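Local atomic coordinates of tail spike protein gp49 (Pseudomonas phage LKA1, PDB entry 4RU4), a protein that probably cleaves the O-specific polysaccharide of the Pseudomonas host as a lyase, serving as the tail spike with which the phage attacks the cell envelope. Residues 15-20 / 58-63; 334-339 / 353-358. One frame throughout, in Å; residues are numbered along the deposited sequence.

Contact 1: residues 15-20 / 58-63; sequences VTPAQF and AALQAA
Phe20 lays one face of its ring on the helix at Ala63, whose CA sits 3.9 Å from the ring centroid, 19° off the normal. This is a CH-pi contact. The torsion chi1 of -68° places CG beside the backbone N of Phe20, with the ring against Ala62 and Ala63. The ring atom CD1 meets Ala63 CB. Val15 CB and Thr16 O lie in the ring plane at its edge. Val15 CG2 reaches Ala63 CB at 3.9 Å, and Val70 of strand 70-72 touches both side chains. Closest of all, Phe20 O comes to 3.3 Å from Ala59 CB, and Pro17 O also rests on that methyl. The same Phe20 O accepts a hydrogen bond from the hydroxyl of Tyr45. At the buried end Pro17 CG touches Leu60 CD2 at 3.6 Å, the two side chains meeting at a slant. Strands 70-72 and 75-79 close over this pair with Ile72 and Tyr77.

The solvent side is looser. Here Phe20 CD2 meets Ala62 CB at 3.8 Å, and both residues are partly exposed. Ala18 and Gln19 are exposed and do not touch the helix. They sit in a short turn with reciprocal bonds: Thr16 OG1 accepts from Gln19 N at 3.3 Å, while Gln19 OE1 accepts from Thr16 N, which stands above the carbonyl plane. No hydrogen bond crosses between the segments, and the alanines let the turn come close to the helix. An ST motif at Thr16 shapes this 3-10 turn, which packs on helix 55-65 ahead of the first beta strands.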
ATOM      1  N   VAL B  15      27.367 -18.198 -23.852  1.00 30.09           N
ATOM      2  CA  VAL B  15      27.142 -19.057 -25.020  1.00 23.55           C
ATOM      3  C   VAL B  15      25.738 -18.934 -25.607  1.00 22.62           C
ATOM      4  O   VAL B  15      24.812 -18.495 -24.932  1.00 24.27           O
ATOM      5  CB  VAL B  15      27.398 -20.553 -24.707  1.00 17.70           C
ATOM      6  CG1 VAL B  15      28.803 -20.747 -24.158  1.00 19.61           C
ATOM      7  CG2 VAL B  15      26.357 -21.087 -23.722  1.00 14.50           C
ATOM      8  N   THR B  16      25.582 -19.334 -26.865  1.00 19.22           N
ATOM      9  CA  THR B  16      24.267 -19.346 -27.491  1.00 17.67           C
ATOM     10  C   THR B  16      23.933 -20.751 -27.953  1.00 18.07           C
ATOM     11  O   THR B  16      24.834 -21.572 -28.133  1.00 16.87           O
ATOM     12  CB  THR B  16      24.192 -18.406 -28.707  1.00 17.88           C
ATOM     13  OG1 THR B  16      25.107 -18.861 -29.714  1.00 18.86           O
ATOM     14  CG2 THR B  16      24.509 -16.973 -28.296  1.00 18.60           C
ATOM     15  N   PRO B  17      22.638 -21.036 -28.166  1.00 17.85           N
ATOM     16  CA  PRO B  17      22.258 -22.329 -28.757  1.00 15.30           C
ATOM     17  C   PRO B  17      22.893 -22.513 -30.150  1.00 14.58           C
ATOM     18  O   PRO B  17      23.281 -23.628 -30.503  1.00 13.33           O
ATOM     19  CB  PRO B  17      20.727 -22.223 -28.882  1.00 15.96           C
ATOM     20  CG  PRO B  17      20.323 -21.192 -27.848  1.00 17.27           C
ATOM     21  CD  PRO B  17      21.465 -20.212 -27.809  1.00 17.52           C
ATOM     22  N   ALA B  18      22.978 -21.436 -30.937  1.00 14.18           N
ATOM     23  CA  ALA B  18      23.616 -21.484 -32.262  1.00 14.24           C
ATOM     24  C   ALA B  18      25.018 -22.079 -32.221  1.00 15.61           C
ATOM     25  O   ALA B  18      25.391 -22.866 -33.094  1.00 14.01           O
ATOM     26  CB  ALA B  18      23.674 -20.081 -32.893  1.00 17.19           C
ATOM     27  N   GLN B  19      25.793 -21.709 -31.203  1.00 17.12           N
ATOM     28  CA  GLN B  19      27.160 -22.206 -31.057  1.00 18.63           C
ATOM     29  C   GLN B  19      27.177 -23.697 -30.848  1.00 17.06           C
ATOM     30  O   GLN B  19      28.207 -24.337 -31.050  1.00 16.36           O
ATOM     31  CB  GLN B  19      27.859 -21.571 -29.853  1.00 21.18           C
ATOM     32  CG  GLN B  19      28.158 -20.106 -30.000  1.00 30.46           C
ATOM     33  CD  GLN B  19      28.916 -19.568 -28.799  1.00 37.75           C
ATOM     34  OE1 GLN B  19      28.671 -19.978 -27.664  1.00 35.83           O
ATOM     35  NE2 GLN B  19      29.864 -18.670 -29.047  1.00 42.24           N
ATOM     36  N   PHE B  20      26.056 -24.241 -30.381  1.00 11.37           N
ATOM     37  CA  PHE B  20      25.956 -25.668 -30.154  1.00 12.67           C
ATOM     38  C   PHE B  20      25.100 -26.333 -31.222  1.00 16.20           C
ATOM     39  O   PHE B  20      24.642 -27.473 -31.046  1.00 14.73           O
ATOM     40  CB  PHE B  20      25.459 -25.968 -28.737  1.00 12.01           C
ATOM     41  CG  PHE B  20      26.444 -25.585 -27.667  1.00 14.71           C
ATOM     42  CD1 PHE B  20      26.487 -24.293 -27.185  1.00 12.55           C
ATOM     43  CD2 PHE B  20      27.367 -26.512 -27.179  1.00 18.42           C
ATOM     44  CE1 PHE B  20      27.415 -23.912 -26.212  1.00 15.26           C
ATOM     45  CE2 PHE B  20      28.314 -26.135 -26.197  1.00 18.54           C
ATOM     46  CZ  PHE B  20      28.324 -24.839 -25.718  1.00 18.12           C
ATOM     47  N   ALA B  58      18.864 -30.608 -28.195  1.00 10.24           N
ATOM     48  CA  ALA B  58      20.243 -31.042 -27.984  1.00 11.04           C
ATOM     49  C   ALA B  58      21.182 -29.828 -27.832  1.00  9.35           C
ATOM     50  O   ALA B  58      22.018 -29.782 -26.925  1.00  9.80           O
ATOM     51  CB  ALA B  58      20.707 -31.984 -29.137  1.00  8.89           C
ATOM     52  N   ALA B  59      21.014 -28.831 -28.696  1.00 10.79           N
ATOM     53  CA  ALA B  59      21.842 -27.625 -28.633  1.00 12.94           C
ATOM     54  C   ALA B  59      21.625 -26.806 -27.348  1.00 13.03           C
ATOM     55  O   ALA B  59      22.588 -26.345 -26.717  1.00  9.61           O
ATOM     56  CB  ALA B  59      21.622 -26.740 -29.891  1.00  8.97           C
ATOM     57  N   LEU B  60      20.364 -26.618 -26.967  1.00 10.87           N
ATOM     58  CA  LEU B  60      20.043 -25.819 -25.789  1.00 10.26           C
ATOM     59  C   LEU B  60      20.511 -26.532 -24.550  1.00  9.28           C
ATOM     60  O   LEU B  60      21.100 -25.921 -23.673  1.00 10.55           O
ATOM     61  CB  LEU B  60      18.540 -25.602 -25.683  1.00 12.42           C
ATOM     62  CG  LEU B  60      18.000 -24.365 -26.375  1.00 21.51           C
ATOM     63  CD1 LEU B  60      16.489 -24.511 -26.513  1.00 22.99           C
ATOM     64  CD2 LEU B  60      18.365 -23.142 -25.543  1.00 23.03           C
ATOM     65  N   GLN B  61      20.261 -27.837 -24.485  1.00  8.63           N
ATOM     66  CA  GLN B  61      20.722 -28.619 -23.328  1.00  8.61           C
ATOM     67  C   GLN B  61      22.239 -28.591 -23.214  1.00  8.71           C
ATOM     68  O   GLN B  61      22.782 -28.461 -22.104  1.00 11.71           O
ATOM     69  CB  GLN B  61      20.209 -30.076 -23.359  1.00  8.59           C
ATOM     70  CG  GLN B  61      20.566 -30.855 -22.088  1.00  8.56           C
ATOM     71  CD  GLN B  61      19.856 -30.285 -20.858  1.00 12.23           C
ATOM     72  OE1 GLN B  61      18.626 -30.303 -20.776  1.00 11.75           O
ATOM     73  NE2 GLN B  61      20.628 -29.755 -19.915  1.00  9.15           N
ATOM     74  N   ALA B  62      22.923 -28.716 -24.350  1.00  8.81           N
ATOM     75  CA  ALA B  62      24.398 -28.687 -24.352  1.00 10.80           C
ATOM     76  C   ALA B  62      24.927 -27.322 -23.917  1.00 13.60           C
ATOM     77  O   ALA B  62      25.956 -27.222 -23.208  1.00 13.28           O
ATOM     78  CB  ALA B  62      24.966 -29.070 -25.734  1.00  9.67           C
ATOM     79  N   ALA B  63      24.227 -26.268 -24.327  1.00 10.99           N
ATOM     80  CA  ALA B  63      24.614 -24.920 -23.914  1.00 11.47           C
ATOM     81  C   ALA B  63      24.496 -24.767 -22.397  1.00 12.79           C
ATOM     82  O   ALA B  63      25.411 -24.254 -21.737  1.00 12.82           O
ATOM     83  CB  ALA B  63      23.750 -23.855 -24.629  1.00  9.53           C
TER

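Contact 2: residues 334-339 / 353-358; sequences NAEDCS and GKDISY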
ATOM      1  N   ASN B 334      -1.173 -24.392   4.710  1.00  7.06           N
ATOM      2  CA  ASN B 334       0.154 -24.358   5.319  1.00  6.39           C
ATOM      3  C   ASN B 334       0.890 -23.029   5.130  1.00  6.52           C
ATOM      4  O   ASN B 334       2.120 -23.000   5.109  1.00 11.87           O
ATOM      5  CB  ASN B 334       1.026 -25.532   4.830  1.00  6.53           C
ATOM      6  CG  ASN B 334       1.437 -25.379   3.366  1.00  7.18           C
ATOM      7  OD1 ASN B 334       0.709 -24.800   2.571  1.00  6.38           O
ATOM      8  ND2 ASN B 334       2.615 -25.900   3.015  1.00  7.35           N
ATOM      9  N   ALA B 335       0.141 -21.932   4.969  1.00  6.71           N
ATOM     10  CA  ALA B 335       0.729 -20.612   4.795  1.00  5.93           C
ATOM     11  C   ALA B 335       0.733 -19.910   6.144  1.00  9.14           C
ATOM     12  O   ALA B 335      -0.219 -20.041   6.899  1.00  8.54           O
ATOM     13  CB  ALA B 335      -0.081 -19.775   3.769  1.00  6.15           C
ATOM     14  N   GLU B 336       1.799 -19.176   6.454  1.00  7.52           N
ATOM     15  CA  GLU B 336       1.797 -18.290   7.629  1.00  7.79           C
ATOM     16  C   GLU B 336       2.483 -16.981   7.299  1.00  8.82           C
ATOM     17  O   GLU B 336       3.585 -17.007   6.747  1.00  6.14           O
ATOM     18  CB  GLU B 336       2.490 -18.941   8.825  1.00  8.31           C
ATOM     19  CG  GLU B 336       2.798 -17.964   9.955  1.00 10.91           C
ATOM     20  CD  GLU B 336       3.286 -18.628  11.241  1.00  9.21           C
ATOM     21  OE1 GLU B 336       3.807 -19.756  11.202  1.00 11.57           O
ATOM     22  OE2 GLU B 336       3.147 -18.002  12.309  1.00 12.61           O
ATOM     23  N   ASP B 337       1.859 -15.842   7.627  1.00  5.52           N
ATOM     24  CA  ASP B 337       2.549 -14.563   7.485  1.00  6.38           C
ATOM     25  C   ASP B 337       2.811 -14.318   6.003  1.00  5.72           C
ATOM     26  O   ASP B 337       3.934 -14.071   5.581  1.00  6.58           O
ATOM     27  CB  ASP B 337       3.877 -14.537   8.279  1.00  7.39           C
ATOM     28  CG  ASP B 337       4.503 -13.144   8.342  1.00  9.77           C
ATOM     29  OD1 ASP B 337       3.773 -12.141   8.168  1.00  9.05           O
ATOM     30  OD2 ASP B 337       5.730 -13.046   8.569  1.00 11.91           O
ATOM     31  N   CYS B 338       1.764 -14.425   5.199  1.00  6.86           N
ATOM     32  CA  CYS B 338       1.888 -14.127   3.773  1.00  5.25           C
ATOM     33  C   CYS B 338       0.803 -13.126   3.398  1.00  5.15           C
ATOM     34  O   CYS B 338      -0.167 -12.959   4.134  1.00  5.85           O
ATOM     35  CB  CYS B 338       1.677 -15.394   2.957  1.00  6.73           C
ATOM     36  SG  CYS B 338       2.972 -16.632   3.106  1.00  7.67           S
ATOM     37  N   SER B 339       0.926 -12.486   2.225  1.00  7.69           N
ATOM     38  CA  SER B 339      -0.071 -11.488   1.835  1.00  5.63           C
ATOM     39  C   SER B 339      -0.130 -11.243   0.340  1.00  5.77           C
ATOM     40  O   SER B 339       0.832 -11.550  -0.395  1.00  4.97           O
ATOM     41  CB  SER B 339       0.182 -10.134   2.547  1.00  5.64           C
ATOM     42  OG  SER B 339       1.506  -9.636   2.310  1.00  5.22           O
ATOM     43  N   GLY B 353      -4.741 -21.045   6.579  1.00 10.02           N
ATOM     44  CA  GLY B 353      -3.464 -21.098   7.281  1.00  6.04           C
ATOM     45  C   GLY B 353      -3.449 -20.208   8.508  1.00  6.19           C
ATOM     46  O   GLY B 353      -4.271 -20.379   9.391  1.00  6.78           O
ATOM     47  N   LYS B 354      -2.534 -19.249   8.563  1.00  8.13           N
ATOM     48  CA  LYS B 354      -2.360 -18.417   9.769  1.00  6.25           C
ATOM     49  C   LYS B 354      -1.738 -17.090   9.412  1.00  6.58           C
ATOM     50  O   LYS B 354      -0.765 -17.065   8.674  1.00  8.52           O
ATOM     51  CB  LYS B 354      -1.441 -19.130  10.778  1.00  7.99           C
ATOM     52  CG  LYS B 354      -1.027 -18.247  12.009  1.00  6.89           C
ATOM     53  CD  LYS B 354      -0.286 -19.075  13.094  1.00 11.85           C
ATOM     54  CE  LYS B 354       0.323 -18.203  14.198  1.00 11.64           C
ATOM     55  NZ  LYS B 354       1.091 -19.080  15.177  1.00 14.66           N
ATOM     56  N   ASP B 355      -2.275 -15.993   9.955  1.00  7.21           N
ATOM     57  CA  ASP B 355      -1.694 -14.658   9.756  1.00  6.47           C
ATOM     58  C   ASP B 355      -1.586 -14.293   8.272  1.00  8.24           C
ATOM     59  O   ASP B 355      -0.484 -14.166   7.717  1.00  8.17           O
ATOM     60  CB  ASP B 355      -0.329 -14.528  10.468  1.00  5.49           C
ATOM     61  CG  ASP B 355      -0.456 -14.640  11.986  1.00 12.15           C
ATOM     62  OD1 ASP B 355      -1.591 -14.530  12.503  1.00  9.65           O
ATOM     63  OD2 ASP B 355       0.575 -14.856  12.661  1.00 12.68           O
ATOM     64  N   ILE B 356      -2.740 -14.118   7.639  1.00  6.32           N
ATOM     65  CA  ILE B 356      -2.817 -13.804   6.212  1.00  7.55           C
ATOM     66  C   ILE B 356      -3.519 -12.452   5.996  1.00  6.75           C
ATOM     67  O   ILE B 356      -4.515 -12.164   6.649  1.00  7.93           O
ATOM     68  CB  ILE B 356      -3.649 -14.869   5.511  1.00 10.52           C
ATOM     69  CG1 ILE B 356      -3.028 -16.262   5.707  1.00 10.56           C
ATOM     70  CG2 ILE B 356      -3.881 -14.498   4.027  1.00  5.28           C
ATOM     71  CD1 ILE B 356      -1.580 -16.416   5.284  1.00  7.80           C
ATOM     72  N   SER B 357      -3.009 -11.618   5.082  0.74  5.62           N
ATOM     73  CA  SER B 357      -3.628 -10.307   4.871  0.74  4.96           C
ATOM     74  C   SER B 357      -3.787 -10.031   3.381  0.74  6.85           C
ATOM     75  O   SER B 357      -2.965 -10.501   2.569  0.74  5.57           O
ATOM     76  CB  SER B 357      -2.789  -9.196   5.516  0.74  7.43           C
ATOM     77  OG  SER B 357      -2.334  -9.578   6.811  0.74  4.95           O
ATOM     78  N   TYR B 358      -4.843  -9.289   3.044  1.00  4.85           N
ATOM     79  CA  TYR B 358      -4.999  -8.637   1.743  1.00  5.06           C
ATOM     80  C   TYR B 358      -4.996  -7.142   2.026  1.00  7.82           C
ATOM     81  O   TYR B 358      -5.761  -6.680   2.878  1.00  9.94           O
ATOM     82  CB  TYR B 358      -6.326  -9.060   1.080  1.00  5.99           C
ATOM     83  CG  TYR B 358      -6.275 -10.491   0.645  1.00  7.22           C
ATOM     84  CD1 TYR B 358      -6.500 -11.514   1.554  1.00  5.00           C
ATOM     85  CD2 TYR B 358      -5.935 -10.830  -0.671  1.00  7.18           C
ATOM     86  CE1 TYR B 358      -6.416 -12.867   1.162  1.00  9.76           C
ATOM     87  CE2 TYR B 358      -5.828 -12.159  -1.065  1.00  7.02           C
ATOM     88  CZ  TYR B 358      -6.081 -13.175  -0.142  1.00  6.48           C
ATOM     89  OH  TYR B 358      -5.966 -14.503  -0.509  1.00  6.42           O
TER
HETATM   90  O   HOH W   1       3.043 -15.138  11.776  1.00 14.57           O
HETATM   91  O   HOH W   2       3.794 -20.782  13.853  1.00 27.93           O
HETATM   92  O   HOH W   3      -0.257 -11.297   6.760  1.00 19.06           O
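Glu336 and Lys354 both set CG anti to the backbone N, chi1 167° and 172°, and both chains run out extended. They therefore run alongside each other in the same direction. Glu336 OE2 rests 3.4 Å from Lys354 CE, and its salt bridge to NZ is long. The polar ends have other partners: Arg309 pairs with Glu336 OE1, and Gln418 accepts from Lys354 NZ. Asp355 turns its CG beside its backbone N. Its OD2 comes to 4.1 Å from Glu336 OE2. A water donates to both oxygens, which probably eases the repulsion. Arg430 of the second subunit forms a salt bridge with Asp355 OD1.

The backbones run parallel. Lys354 N donates to Ala335 O at 3.0 Å, and Asp337 N to Lys354 O at 3.1 Å. Gly353 CA adds a CA-H...O contact to the same Ala335 O. At the corner, Asp337 and Asp355 have positive phi. Asp355 O takes weak bonds from Asp337 N and Cys338 N, and a water also donates to it. Beyond the corner Ser357 N donates to Cys338 O at 3.3 Å. The same water donates to that oxygen and is 2.7 Å from Ser357 OG.

On the face of Cys338 and Ile356 the contact is apolar. Ile356 CD1 lies 4.0 Å from Ala335 CB and 4.1 Å from Cys338 CB. Phe331, Trp351 and Phe382 also touch Ile356. Equivalent corners of successive turns are thus stacked in register. A parallel bridge precedes the corner and the paired strands 338-341 and 356-359 follow it, as in the right-handed parallel beta-helix of pectin lyase-like proteins.

How the contacts relate
From the N terminus the chain first enters contact 1. Residues 15-20 lead through a loop and helix 38-44 into helix 55-65, and the contact closes this excursion of 37 intervening residues. The chain then winds through the strands that follow, passing an Ig-like domain inserted on the way. Contact 2 comes later and closes a shorter path, with 13 intervening residues between 334-339 and 353-358. Its paired residues are 18 apart, one turn of the beta-helix. The two contacts follow in series and neither nest nor cross. The centres of contact 1 and contact 2 are about 42 Å apart. Contact 1 joins the N-terminal loop to a helix near one end of the chain; contact 2 joins neighbouring turns near its middle.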